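Side-chain contacts in glucose-6-phosphate 1-dehydrogenase (Kluyveromyces lactis, PDB 7E6I), which catalyses the oxidation of glucose 6-phosphate by NADP+ to 6-phosphogluconolactone, the first and probably rate-limiting step of the oxidative pentose phosphate pathway: residues 233-237 / 238-242; 442-445 / 446-450; 161-164 / 165-169; 269-272 / 273-277. All coordinates share one frame; numbering follows the deposited sequence.

Contact 1 (233-237 / 238-242). With BG6 (6-O-phosphono-beta-D-glucopyranose), chain B.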
loop_
_atom_site.group_PDB
_atom_site.type_symbol
_atom_site.label_atom_id
_atom_site.label_comp_id
_atom_site.label_asym_id
_atom_site.label_seq_id
_atom_site.Cartn_x
_atom_site.Cartn_y
_atom_site.Cartn_z
ATOM N N ASP A 233 12.069 -1.413 16.243
ATOM C CA ASP A 233 12.517 -2.657 16.856
ATOM C C ASP A 233 11.360 -3.615 17.083
ATOM O O ASP A 233 11.496 -4.822 16.872
ATOM C CB ASP A 233 13.232 -2.369 18.172
ATOM C CG ASP A 233 14.036 -3.546 18.647
ATOM O OD1 ASP A 233 15.032 -3.858 17.968
ATOM O OD2 ASP A 233 13.669 -4.171 19.670
ATOM N N SER A 234 10.220 -3.103 17.504
ATOM C CA SER A 234 9.061 -3.946 17.730
ATOM C C SER A 234 8.246 -4.182 16.459
ATOM O O SER A 234 7.262 -4.930 16.507
ATOM C CB SER A 234 8.172 -3.313 18.794
ATOM O OG SER A 234 7.799 -2.004 18.392
ATOM N N ILE A 235 8.619 -3.548 15.340
ATOM C CA ILE A 235 7.910 -3.674 14.068
ATOM C C ILE A 235 8.589 -4.735 13.206
ATOM O O ILE A 235 8.052 -5.837 13.024
ATOM C CB ILE A 235 7.866 -2.338 13.306
ATOM C CG1 ILE A 235 7.241 -1.213 14.136
ATOM C CG2 ILE A 235 7.086 -2.498 12.023
ATOM C CD1 ILE A 235 5.950 -1.580 14.778
ATOM N N GLY A 236 9.764 -4.398 12.659
ATOM C CA GLY A 236 10.482 -5.247 11.730
ATOM C C GLY A 236 9.966 -5.115 10.304
ATOM O O GLY A 236 8.852 -4.662 10.052
ATOM N N ILE A 237 10.801 -5.543 9.351
ATOM C CA ILE A 237 10.510 -5.262 7.947
ATOM C C ILE A 237 9.305 -6.056 7.484
ATOM O O ILE A 237 8.544 -5.603 6.618
ATOM C CB ILE A 237 11.744 -5.545 7.063
ATOM C CG1 ILE A 237 11.597 -4.880 5.699
ATOM C CG2 ILE A 237 11.972 -7.035 6.868
ATOM C CD1 ILE A 237 11.544 -3.389 5.768
ATOM N N ILE A 238 9.101 -7.240 8.062
ATOM C CA ILE A 238 8.012 -8.094 7.629
ATOM C C ILE A 238 6.681 -7.433 7.940
ATOM O O ILE A 238 5.830 -7.282 7.060
ATOM C CB ILE A 238 8.138 -9.486 8.270
ATOM C CG1 ILE A 238 9.471 -10.103 7.844
ATOM C CG2 ILE A 238 6.985 -10.367 7.848
ATOM C CD1 ILE A 238 9.796 -11.377 8.525
ATOM N N ARG A 239 6.502 -6.992 9.180
ATOM C CA ARG A 239 5.305 -6.239 9.536
ATOM C C ARG A 239 5.230 -4.921 8.793
ATOM O O ARG A 239 4.133 -4.443 8.489
ATOM C CB ARG A 239 5.287 -5.946 11.035
ATOM C CG ARG A 239 4.598 -6.963 11.875
ATOM C CD ARG A 239 4.242 -6.381 13.224
ATOM N NE ARG A 239 4.036 -7.458 14.176
ATOM C CZ ARG A 239 5.021 -8.065 14.823
ATOM N NH1 ARG A 239 6.277 -7.681 14.617
ATOM N NH2 ARG A 239 4.754 -9.043 15.681
ATOM N N ASP A 240 6.374 -4.294 8.533
ATOM C CA ASP A 240 6.345 -2.926 8.032
ATOM C C ASP A 240 5.775 -2.857 6.619
ATOM O O ASP A 240 4.980 -1.963 6.320
ATOM C CB ASP A 240 7.739 -2.299 8.081
ATOM C CG ASP A 240 7.689 -0.771 7.921
ATOM O OD1 ASP A 240 6.730 -0.134 8.429
ATOM O OD2 ASP A 240 8.600 -0.206 7.282
ATOM N N VAL A 241 6.177 -3.773 5.728
ATOM C CA VAL A 241 5.803 -3.658 4.317
ATOM C C VAL A 241 5.408 -4.990 3.689
ATOM O O VAL A 241 4.760 -5.011 2.641
ATOM C CB VAL A 241 6.932 -3.024 3.484
ATOM C CG1 VAL A 241 7.331 -1.650 4.057
ATOM C CG2 VAL A 241 8.132 -3.977 3.374
ATOM N N MET A 242 5.805 -6.109 4.286
ATOM C CA MET A 242 5.560 -7.386 3.619
ATOM C C MET A 242 4.167 -7.938 3.925
ATOM O O MET A 242 3.455 -8.346 3.001
ATOM C CB MET A 242 6.640 -8.407 3.993
ATOM C CG MET A 242 8.062 -7.851 3.870
ATOM S SD MET A 242 9.397 -9.071 4.075
ATOM C CE MET A 242 8.944 -10.269 2.812
HETATM C C1 BG6 B . 5.308 2.455 5.033
HETATM C C2 BG6 B . 6.447 1.840 5.847
HETATM O O1 BG6 B . 4.128 1.764 5.137
HETATM O O5 BG6 B . 5.689 2.455 3.582
HETATM C C3 BG6 B . 7.732 2.554 5.613
HETATM O O2 BG6 B . 6.145 1.840 7.249
HETATM C C4 BG6 B . 8.108 2.532 4.168
HETATM O O3 BG6 B . 8.806 1.913 6.352
HETATM C C5 BG6 B . 6.984 3.119 3.312
HETATM O O4 BG6 B . 9.323 3.272 4.000
HETATM C C6 BG6 B . 7.223 2.969 1.835
HETATM O O6 BG6 B . 6.115 3.533 1.158
HETATM P P BG6 B . 6.383 4.245 -0.318
HETATM O O1P BG6 B . 7.093 3.141 -1.077
HETATM O O2P BG6 B . 7.240 5.467 -0.117
HETATM O O3P BG6 B . 5.095 4.683 -1.014
#
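Arg239 reaches back along the chain to the carbonyl of Ile235. Its side chain is extended from CG to NE. Arg239 NH1 donates to Ile235 O at 3.0 Å, with the oxygen in the guanidinium plane and an N-H...O angle of 144°. NH1 also forms a salt bridge with Glu451, and NE donates to His157 O. A leucine in place of Arg239 would probably leave Glu451 without its positive mate and Ile235 O and His157 O without these donors.

Along the backbone, Asp240 N donates to Gly236 O at 2.9 Å and Val241 N to Ile237 O at 3.1 Å. Asp240 CG stands anti to the backbone N (chi1 -165°), which carries the carboxylate to the sugar. Asp240 OD1 accepts from O2 of the bound glucose 6-phosphate, and OD2 accepts from O3. Both bonds are modelled as very short, so their exact lengths are doubtful. Asp240 OD2 also has a long, weak ion pair with Lys339. Among the apolar groups, Ile237 CD1 meets Val241 CG2 at 4.2 Å. The arrangement is a helix of the C-terminal domain that presents a carboxylate to two sugar hydroxyls in the substrate pocket of glucose-6-phosphate dehydrogenase.

Contact 2 (442-445 / 446-450)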
loop_
_atom_site.group_PDB
_atom_site.type_symbol
_atom_site.label_atom_id
_atom_site.label_comp_id
_atom_site.label_asym_id
_atom_site.label_seq_id
_atom_site.Cartn_x
_atom_site.Cartn_y
_atom_site.Cartn_z
ATOM N N LEU A 442 -1.904 -15.811 8.233
ATOM C CA LEU A 442 -0.770 -16.297 7.460
ATOM C C LEU A 442 0.562 -15.894 8.091
ATOM O O LEU A 442 1.476 -16.719 8.205
ATOM C CB LEU A 442 -0.874 -15.768 6.026
ATOM C CG LEU A 442 0.270 -16.133 5.084
ATOM C CD1 LEU A 442 0.381 -17.649 4.964
ATOM C CD2 LEU A 442 0.104 -15.496 3.708
ATOM N N PHE A 443 0.689 -14.637 8.519
ATOM C CA PHE A 443 1.974 -14.113 8.957
ATOM C C PHE A 443 2.224 -14.260 10.452
ATOM O O PHE A 443 3.387 -14.211 10.880
ATOM C CB PHE A 443 2.087 -12.636 8.598
ATOM C CG PHE A 443 2.574 -12.402 7.228
ATOM C CD1 PHE A 443 1.703 -12.454 6.153
ATOM C CD2 PHE A 443 3.913 -12.162 6.990
ATOM C CE1 PHE A 443 2.177 -12.249 4.852
ATOM C CE2 PHE A 443 4.385 -11.958 5.699
ATOM C CZ PHE A 443 3.526 -12.009 4.633
ATOM N N THR A 444 1.181 -14.403 11.261
ATOM C CA THR A 444 1.404 -14.437 12.702
ATOM C C THR A 444 2.316 -15.584 13.124
ATOM O O THR A 444 3.256 -15.336 13.899
ATOM C CB THR A 444 0.062 -14.477 13.437
ATOM O OG1 THR A 444 -0.552 -13.181 13.364
ATOM C CG2 THR A 444 0.276 -14.865 14.892
ATOM N N PRO A 445 2.141 -16.822 12.653
ATOM C CA PRO A 445 3.077 -17.878 13.075
ATOM C C PRO A 445 4.527 -17.560 12.747
ATOM O O PRO A 445 5.404 -17.784 13.584
ATOM C CB PRO A 445 2.570 -19.114 12.326
ATOM C CG PRO A 445 1.136 -18.826 12.044
ATOM C CD PRO A 445 1.114 -17.354 11.735
ATOM N N LEU A 446 4.814 -17.032 11.556
ATOM C CA LEU A 446 6.189 -16.637 11.275
ATOM C C LEU A 446 6.655 -15.573 12.260
ATOM O O LEU A 446 7.775 -15.646 12.779
ATOM C CB LEU A 446 6.319 -16.128 9.845
ATOM C CG LEU A 446 7.696 -15.526 9.535
ATOM C CD1 LEU A 446 8.790 -16.568 9.708
ATOM C CD2 LEU A 446 7.762 -14.939 8.134
ATOM N N LEU A 447 5.798 -14.587 12.546
ATOM C CA LEU A 447 6.206 -13.487 13.415
ATOM C C LEU A 447 6.394 -13.947 14.857
ATOM O O LEU A 447 7.319 -13.490 15.541
ATOM C CB LEU A 447 5.182 -12.361 13.340
ATOM C CG LEU A 447 5.193 -11.543 12.048
ATOM C CD1 LEU A 447 3.987 -10.608 12.014
ATOM C CD2 LEU A 447 6.477 -10.764 11.973
ATOM N N ASN A 448 5.515 -14.834 15.339
ATOM C CA ASN A 448 5.697 -15.436 16.656
ATOM C C ASN A 448 7.014 -16.197 16.734
ATOM O O ASN A 448 7.727 -16.126 17.744
ATOM C CB ASN A 448 4.542 -16.388 16.970
ATOM C CG ASN A 448 3.256 -15.666 17.282
ATOM O OD1 ASN A 448 3.246 -14.448 17.515
ATOM N ND2 ASN A 448 2.149 -16.418 17.289
ATOM N N TYR A 449 7.340 -16.955 15.686
ATOM C CA TYR A 449 8.561 -17.746 15.706
ATOM C C TYR A 449 9.793 -16.847 15.737
ATOM O O TYR A 449 10.700 -17.062 16.546
ATOM C CB TYR A 449 8.567 -18.695 14.507
ATOM C CG TYR A 449 9.928 -19.195 14.099
ATOM C CD1 TYR A 449 10.555 -20.224 14.793
ATOM C CD2 TYR A 449 10.580 -18.651 13.008
ATOM C CE1 TYR A 449 11.800 -20.682 14.419
ATOM C CE2 TYR A 449 11.819 -19.100 12.624
ATOM C CZ TYR A 449 12.427 -20.112 13.332
ATOM O OH TYR A 449 13.666 -20.545 12.930
ATOM N N LEU A 450 9.821 -15.804 14.910
ATOM C CA LEU A 450 11.002 -14.949 14.844
ATOM C C LEU A 450 11.201 -14.165 16.136
ATOM O O LEU A 450 12.338 -13.926 16.554
ATOM C CB LEU A 450 10.880 -13.986 13.669
ATOM C CG LEU A 450 10.927 -14.572 12.255
ATOM C CD1 LEU A 450 10.928 -13.438 11.215
ATOM C CD2 LEU A 450 12.132 -15.469 12.089
#
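Asn448 folds back over the turn that begins at Thr444. Its chain can be followed outward. Asn448 CB lies 3.5 Å from Thr444 O and also borders Pro445 O. Next comes CG, anti to its own carbonyl carbon (chi1 -73°). This setting puts Asn448 CG beside the backbone N and so back over Thr444 O, 3.4 Å away. At the tip, Asn448 ND2 rests against the methyl Thr444 CG2 at 3.4 Å. The other amide atom, Asn448 OD1, is more distant from that methyl. The amide nitrogen thus meets a methyl of Thr444, a van der Waals contact. The hydroxyl of Thr444 is turned to other partners: OG1 is hydrogen-bonded to Leu159 N and Trp440 O.

Three main-chain bonds span the turn. Asn448 N donates to Thr444 O at 2.7 Å, with a nearly straight N-H...O angle of 173°. Leu447 N binds Phe443 O, and Tyr449 N binds Pro445 O. Pro445 has no N-H to give to the turn before it, and the helix is kinked there. Its carbonyl still accepts, from Tyr449 N.

On another side of the helix, Leu447 CG sits 3.4 Å from Phe443 O. Leu447 CD1 approaches Phe443 CB more loosely, at 4.4 Å. Phe443 and Leu447 also pack on helix 236-254, against Ile238 and Arg239 respectively. Tyr449 stacks its ring with His282. The chemistry is thus divided by face. Main-chain bonds hold the turns together, apolar groups meet the neighbouring helix, and the exposed amide of Asn448 adds a methyl contact at the surface.

Contact 3 (161-164 / 165-169)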
loop_
_atom_site.group_PDB
_atom_site.type_symbol
_atom_site.label_atom_id
_atom_site.label_comp_id
_atom_site.label_asym_id
_atom_site.label_seq_id
_atom_site.Cartn_x
_atom_site.Cartn_y
_atom_site.Cartn_z
ATOM N N SER A 161 -4.299 -8.956 18.123
ATOM C CA SER A 161 -4.598 -7.532 18.209
ATOM C C SER A 161 -5.522 -7.088 17.078
ATOM O O SER A 161 -6.470 -6.327 17.311
ATOM C CB SER A 161 -3.293 -6.721 18.250
ATOM O OG SER A 161 -2.393 -7.043 17.193
ATOM N N ALA A 162 -5.301 -7.583 15.853
ATOM C CA ALA A 162 -6.182 -7.198 14.748
ATOM C C ALA A 162 -7.610 -7.674 14.984
ATOM O O ALA A 162 -8.568 -6.920 14.763
ATOM C CB ALA A 162 -5.651 -7.741 13.421
ATOM N N THR A 163 -7.774 -8.920 15.440
ATOM C CA THR A 163 -9.103 -9.424 15.779
ATOM C C THR A 163 -9.784 -8.529 16.810
ATOM O O THR A 163 -10.963 -8.181 16.664
ATOM C CB THR A 163 -9.010 -10.857 16.304
ATOM O OG1 THR A 163 -8.186 -11.632 15.433
ATOM C CG2 THR A 163 -10.389 -11.493 16.398
ATOM N N GLU A 164 -9.044 -8.133 17.852
ATOM C CA GLU A 164 -9.623 -7.315 18.913
ATOM C C GLU A 164 -10.081 -5.961 18.386
ATOM O O GLU A 164 -11.176 -5.492 18.718
ATOM C CB GLU A 164 -8.610 -7.131 20.037
ATOM C CG GLU A 164 -8.521 -8.298 21.000
ATOM C CD GLU A 164 -7.371 -8.131 21.988
ATOM O OE1 GLU A 164 -7.044 -6.963 22.317
ATOM O OE2 GLU A 164 -6.799 -9.159 22.430
ATOM N N LEU A 165 -9.259 -5.318 17.556
ATOM C CA LEU A 165 -9.665 -4.051 16.968
ATOM C C LEU A 165 -10.940 -4.210 16.150
ATOM O O LEU A 165 -11.877 -3.410 16.282
ATOM C CB LEU A 165 -8.544 -3.502 16.094
ATOM C CG LEU A 165 -8.891 -2.264 15.278
ATOM C CD1 LEU A 165 -9.319 -1.148 16.217
ATOM C CD2 LEU A 165 -7.705 -1.845 14.437
ATOM N N GLN A 166 -10.998 -5.251 15.314
ATOM C CA GLN A 166 -12.155 -5.432 14.443
ATOM C C GLN A 166 -13.404 -5.798 15.239
ATOM O O GLN A 166 -14.525 -5.413 14.868
ATOM C CB GLN A 166 -11.859 -6.496 13.385
ATOM C CG GLN A 166 -13.037 -6.752 12.445
ATOM C CD GLN A 166 -13.596 -5.472 11.807
ATOM O OE1 GLN A 166 -12.898 -4.462 11.687
ATOM N NE2 GLN A 166 -14.858 -5.526 11.368
ATOM N N GLU A 167 -13.231 -6.561 16.324
ATOM C CA GLU A 167 -14.352 -6.855 17.212
ATOM C C GLU A 167 -14.985 -5.573 17.733
ATOM O O GLU A 167 -16.206 -5.491 17.882
ATOM C CB GLU A 167 -13.877 -7.722 18.375
ATOM C CG GLU A 167 -14.095 -9.210 18.172
ATOM C CD GLU A 167 -13.344 -10.061 19.192
ATOM O OE1 GLU A 167 -12.977 -9.526 20.268
ATOM O OE2 GLU A 167 -13.122 -11.267 18.920
ATOM N N LYS A 168 -14.168 -4.558 18.014
ATOM C CA LYS A 168 -14.691 -3.292 18.510
ATOM C C LYS A 168 -15.225 -2.429 17.379
ATOM O O LYS A 168 -16.124 -1.612 17.594
ATOM C CB LYS A 168 -13.599 -2.534 19.284
ATOM C CG LYS A 168 -13.102 -3.242 20.545
ATOM C CD LYS A 168 -12.189 -2.356 21.392
ATOM C CE LYS A 168 -10.765 -2.898 21.472
ATOM N NZ LYS A 168 -9.850 -2.010 22.252
ATOM N N LEU A 169 -14.690 -2.600 16.177
ATOM C CA LEU A 169 -15.047 -1.743 15.056
ATOM C C LEU A 169 -16.340 -2.197 14.385
ATOM O O LEU A 169 -17.169 -1.363 14.003
ATOM C CB LEU A 169 -13.886 -1.739 14.062
ATOM C CG LEU A 169 -13.884 -0.752 12.907
ATOM C CD1 LEU A 169 -14.429 0.609 13.332
ATOM C CD2 LEU A 169 -12.460 -0.637 12.412
#
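Thr163 and Glu167 meet one turn apart on the outer side of helix 159-169. The methyl Thr163 CG2 lies 3.7 Å from Glu167 OE2, an apolar group beside one carboxylate oxygen. The two side chains cross at a slant. Thr163 CG2 is anti to the backbone N (chi1 -48° for OG1), which sends the methyl toward Glu167. The hydroxyl OG1 is hydrogen-bonded to Leu159 O. Nearer the helix, Glu167 CB lies 3.4 Å from Thr163 O.

The tight part is the backbone. Leu165 N donates to Ser161 O at 3.0 Å, and Gln166 N donates to Ala162 O. Glu167 N reaches Thr163 O at 2.8 Å. Lys168 N to Glu164 O is longer, at 3.2 Å. Side chains on the protein side continue this packing: Leu165 lies on Ile130 of helix 126-139, and Ala162 on Trp440 of helix 433-451. Gln166 OE1 is hydrogen-bonded to Arg180.

The solvent side is looser. Glu164, Glu167 and Lys168 are all exposed. Lys168 bends at chi3, and its CG lies 3.5 Å from Glu164 O. Its ammonium does not close on the Glu164 carboxylate: Glu164 OE1 and Lys168 NZ are 5.7 Å apart. Glu164 OE2 is instead hydrogen-bonded to Gln160. The helix belongs to the beta-alpha-beta unit between strands 146-152 and 178-181 of the coenzyme domain. The spacing implies that any attraction between Glu164 and Lys168 is probably weak and screened by water, so the turn is held chiefly by its main-chain bonds.

Contact 4 (269-272 / 273-277)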
loop_
_atom_site.group_PDB
_atom_site.type_symbol
_atom_site.label_atom_id
_atom_site.label_comp_id
_atom_site.label_asym_id
_atom_site.label_seq_id
_atom_site.Cartn_x
_atom_site.Cartn_y
_atom_site.Cartn_z
ATOM N N GLU A 269 -12.018 -12.256 -4.727
ATOM C CA GLU A 269 -10.950 -13.046 -5.329
ATOM C C GLU A 269 -9.637 -12.876 -4.569
ATOM O O GLU A 269 -8.853 -13.829 -4.471
ATOM C CB GLU A 269 -10.776 -12.675 -6.798
ATOM C CG GLU A 269 -11.987 -12.994 -7.676
ATOM C CD GLU A 269 -12.456 -14.445 -7.581
ATOM O OE1 GLU A 269 -11.612 -15.354 -7.423
ATOM O OE2 GLU A 269 -13.673 -14.690 -7.687
ATOM N N LYS A 270 -9.389 -11.687 -4.009
ATOM C CA LYS A 270 -8.209 -11.509 -3.174
ATOM C C LYS A 270 -8.283 -12.399 -1.929
ATOM O O LYS A 270 -7.340 -13.147 -1.630
ATOM C CB LYS A 270 -8.052 -10.038 -2.809
ATOM C CG LYS A 270 -7.724 -9.164 -4.006
ATOM C CD LYS A 270 -7.903 -7.696 -3.674
ATOM C CE LYS A 270 -6.670 -7.133 -3.022
ATOM N NZ LYS A 270 -6.818 -5.759 -2.449
ATOM N N VAL A 271 -9.419 -12.370 -1.224
ATOM C CA VAL A 271 -9.608 -13.245 -0.076
ATOM C C VAL A 271 -9.447 -14.700 -0.492
ATOM O O VAL A 271 -8.794 -15.493 0.198
ATOM C CB VAL A 271 -10.984 -12.990 0.576
ATOM C CG1 VAL A 271 -11.227 -13.990 1.706
ATOM C CG2 VAL A 271 -11.076 -11.551 1.100
ATOM N N LYS A 272 -10.015 -15.064 -1.640
ATOM C CA LYS A 272 -9.972 -16.450 -2.096
ATOM C C LYS A 272 -8.543 -16.940 -2.291
ATOM O O LYS A 272 -8.208 -18.059 -1.897
ATOM C CB LYS A 272 -10.765 -16.620 -3.395
ATOM C CG LYS A 272 -10.817 -18.085 -3.829
ATOM C CD LYS A 272 -11.883 -18.345 -4.859
ATOM C CE LYS A 272 -11.425 -19.382 -5.868
ATOM N NZ LYS A 272 -12.561 -19.891 -6.698
ATOM N N VAL A 273 -7.686 -16.141 -2.941
ATOM C CA VAL A 273 -6.340 -16.652 -3.162
ATOM C C VAL A 273 -5.559 -16.654 -1.840
ATOM O O VAL A 273 -4.757 -17.566 -1.584
ATOM C CB VAL A 273 -5.621 -15.868 -4.288
ATOM C CG1 VAL A 273 -5.233 -14.429 -3.853
ATOM C CG2 VAL A 273 -4.397 -16.627 -4.739
ATOM N N LEU A 274 -5.805 -15.668 -0.969
ATOM C CA LEU A 274 -5.184 -15.671 0.349
ATOM C C LEU A 274 -5.444 -16.985 1.080
ATOM O O LEU A 274 -4.531 -17.571 1.664
ATOM C CB LEU A 274 -5.699 -14.491 1.168
ATOM C CG LEU A 274 -5.039 -13.150 0.855
ATOM C CD1 LEU A 274 -5.741 -11.991 1.573
ATOM C CD2 LEU A 274 -3.548 -13.197 1.186
ATOM N N LYS A 275 -6.681 -17.481 1.037
ATOM C CA LYS A 275 -6.988 -18.726 1.730
ATOM C C LYS A 275 -6.282 -19.934 1.125
ATOM O O LYS A 275 -6.194 -20.975 1.786
ATOM C CB LYS A 275 -8.495 -18.963 1.730
ATOM C CG LYS A 275 -9.272 -17.904 2.494
ATOM C CD LYS A 275 -10.704 -18.334 2.713
ATOM C CE LYS A 275 -11.518 -17.211 3.283
ATOM N NZ LYS A 275 -12.848 -17.679 3.762
ATOM N N ALA A 276 -5.800 -19.839 -0.113
ATOM C CA ALA A 276 -5.114 -20.964 -0.730
ATOM C C ALA A 276 -3.625 -20.990 -0.430
ATOM O O ALA A 276 -2.956 -21.972 -0.775
ATOM C CB ALA A 276 -5.320 -20.946 -2.248
ATOM N N PHE A 277 -3.089 -19.942 0.183
ATOM C CA PHE A 277 -1.687 -19.938 0.568
ATOM C C PHE A 277 -1.422 -21.070 1.552
ATOM O O PHE A 277 -2.158 -21.240 2.529
ATOM C CB PHE A 277 -1.326 -18.598 1.216
ATOM C CG PHE A 277 -0.924 -17.529 0.247
ATOM C CD1 PHE A 277 -1.850 -16.993 -0.644
ATOM C CD2 PHE A 277 0.370 -17.027 0.248
ATOM C CE1 PHE A 277 -1.487 -16.001 -1.512
ATOM C CE2 PHE A 277 0.743 -16.033 -0.632
ATOM C CZ PHE A 277 -0.185 -15.519 -1.508
#
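Val271 CG1 stands anti to the backbone N (chi1 175°), and Lys275 CG is anti to its own carbonyl carbon (chi1 -64°). With the lysine chain extended beyond CG, these settings lay the two side chains alongside each other, pointing the same way. Val271 CG1 meets Lys275 CE at 3.6 Å. Closer to the helix, Lys275 CG lies 3.4 Å from Val271 O.

Val273 CG1 comes 3.3 Å from Lys270 O. Leu274 CG also packs on this oxygen, at 3.4 Å. Lys270 O still accepts from Leu274 N, at 3.0 Å, with an N-H...O angle of 168°. Val273 N and Lys275 N likewise bond to Glu269 O and Val271 O. Ala276 N to Lys272 O is weak at 3.5 Å; Ala276 N also bonds to Val273 O, and Phe277 N to Leu274 O.

Lys270 is buried, and its NZ has a salt bridge to Glu435 and a hydrogen bond to Gln248. Leu274 packs on Thr251 of helix 236-254 and on Val438 of helix 433-451. Lys272 and Lys275 are exposed. This is a helix with a buried face packed on those two helices and exposed lysines on another side, in the C-terminal domain of glucose-6-phosphate dehydrogenase.

Overall arrangement
Contact 1 is the buried one and alone touches the substrate. Contacts 2 and 4 are partly buried, and contact 3 lies at the surface. Contacts 1, 2 and 4 belong to the C-terminal domain, on three different helices. Contact 2 touches both others: Ile238 CD1 packs on Leu450 CD1 at 3.6 Å, and Leu442 CD2 on Phe277 CD2 at 3.8 Å. Contact 3 sits in the coenzyme domain, about 19 Å from contact 2 between centres. The chemistry follows the place. Contact 1 joins bonded charged groups to buried apolar packing, contacts 2 and 4 combine apolar packing with exposed polar ends, and contact 3 has two glutamates and a lysine on its solvent side.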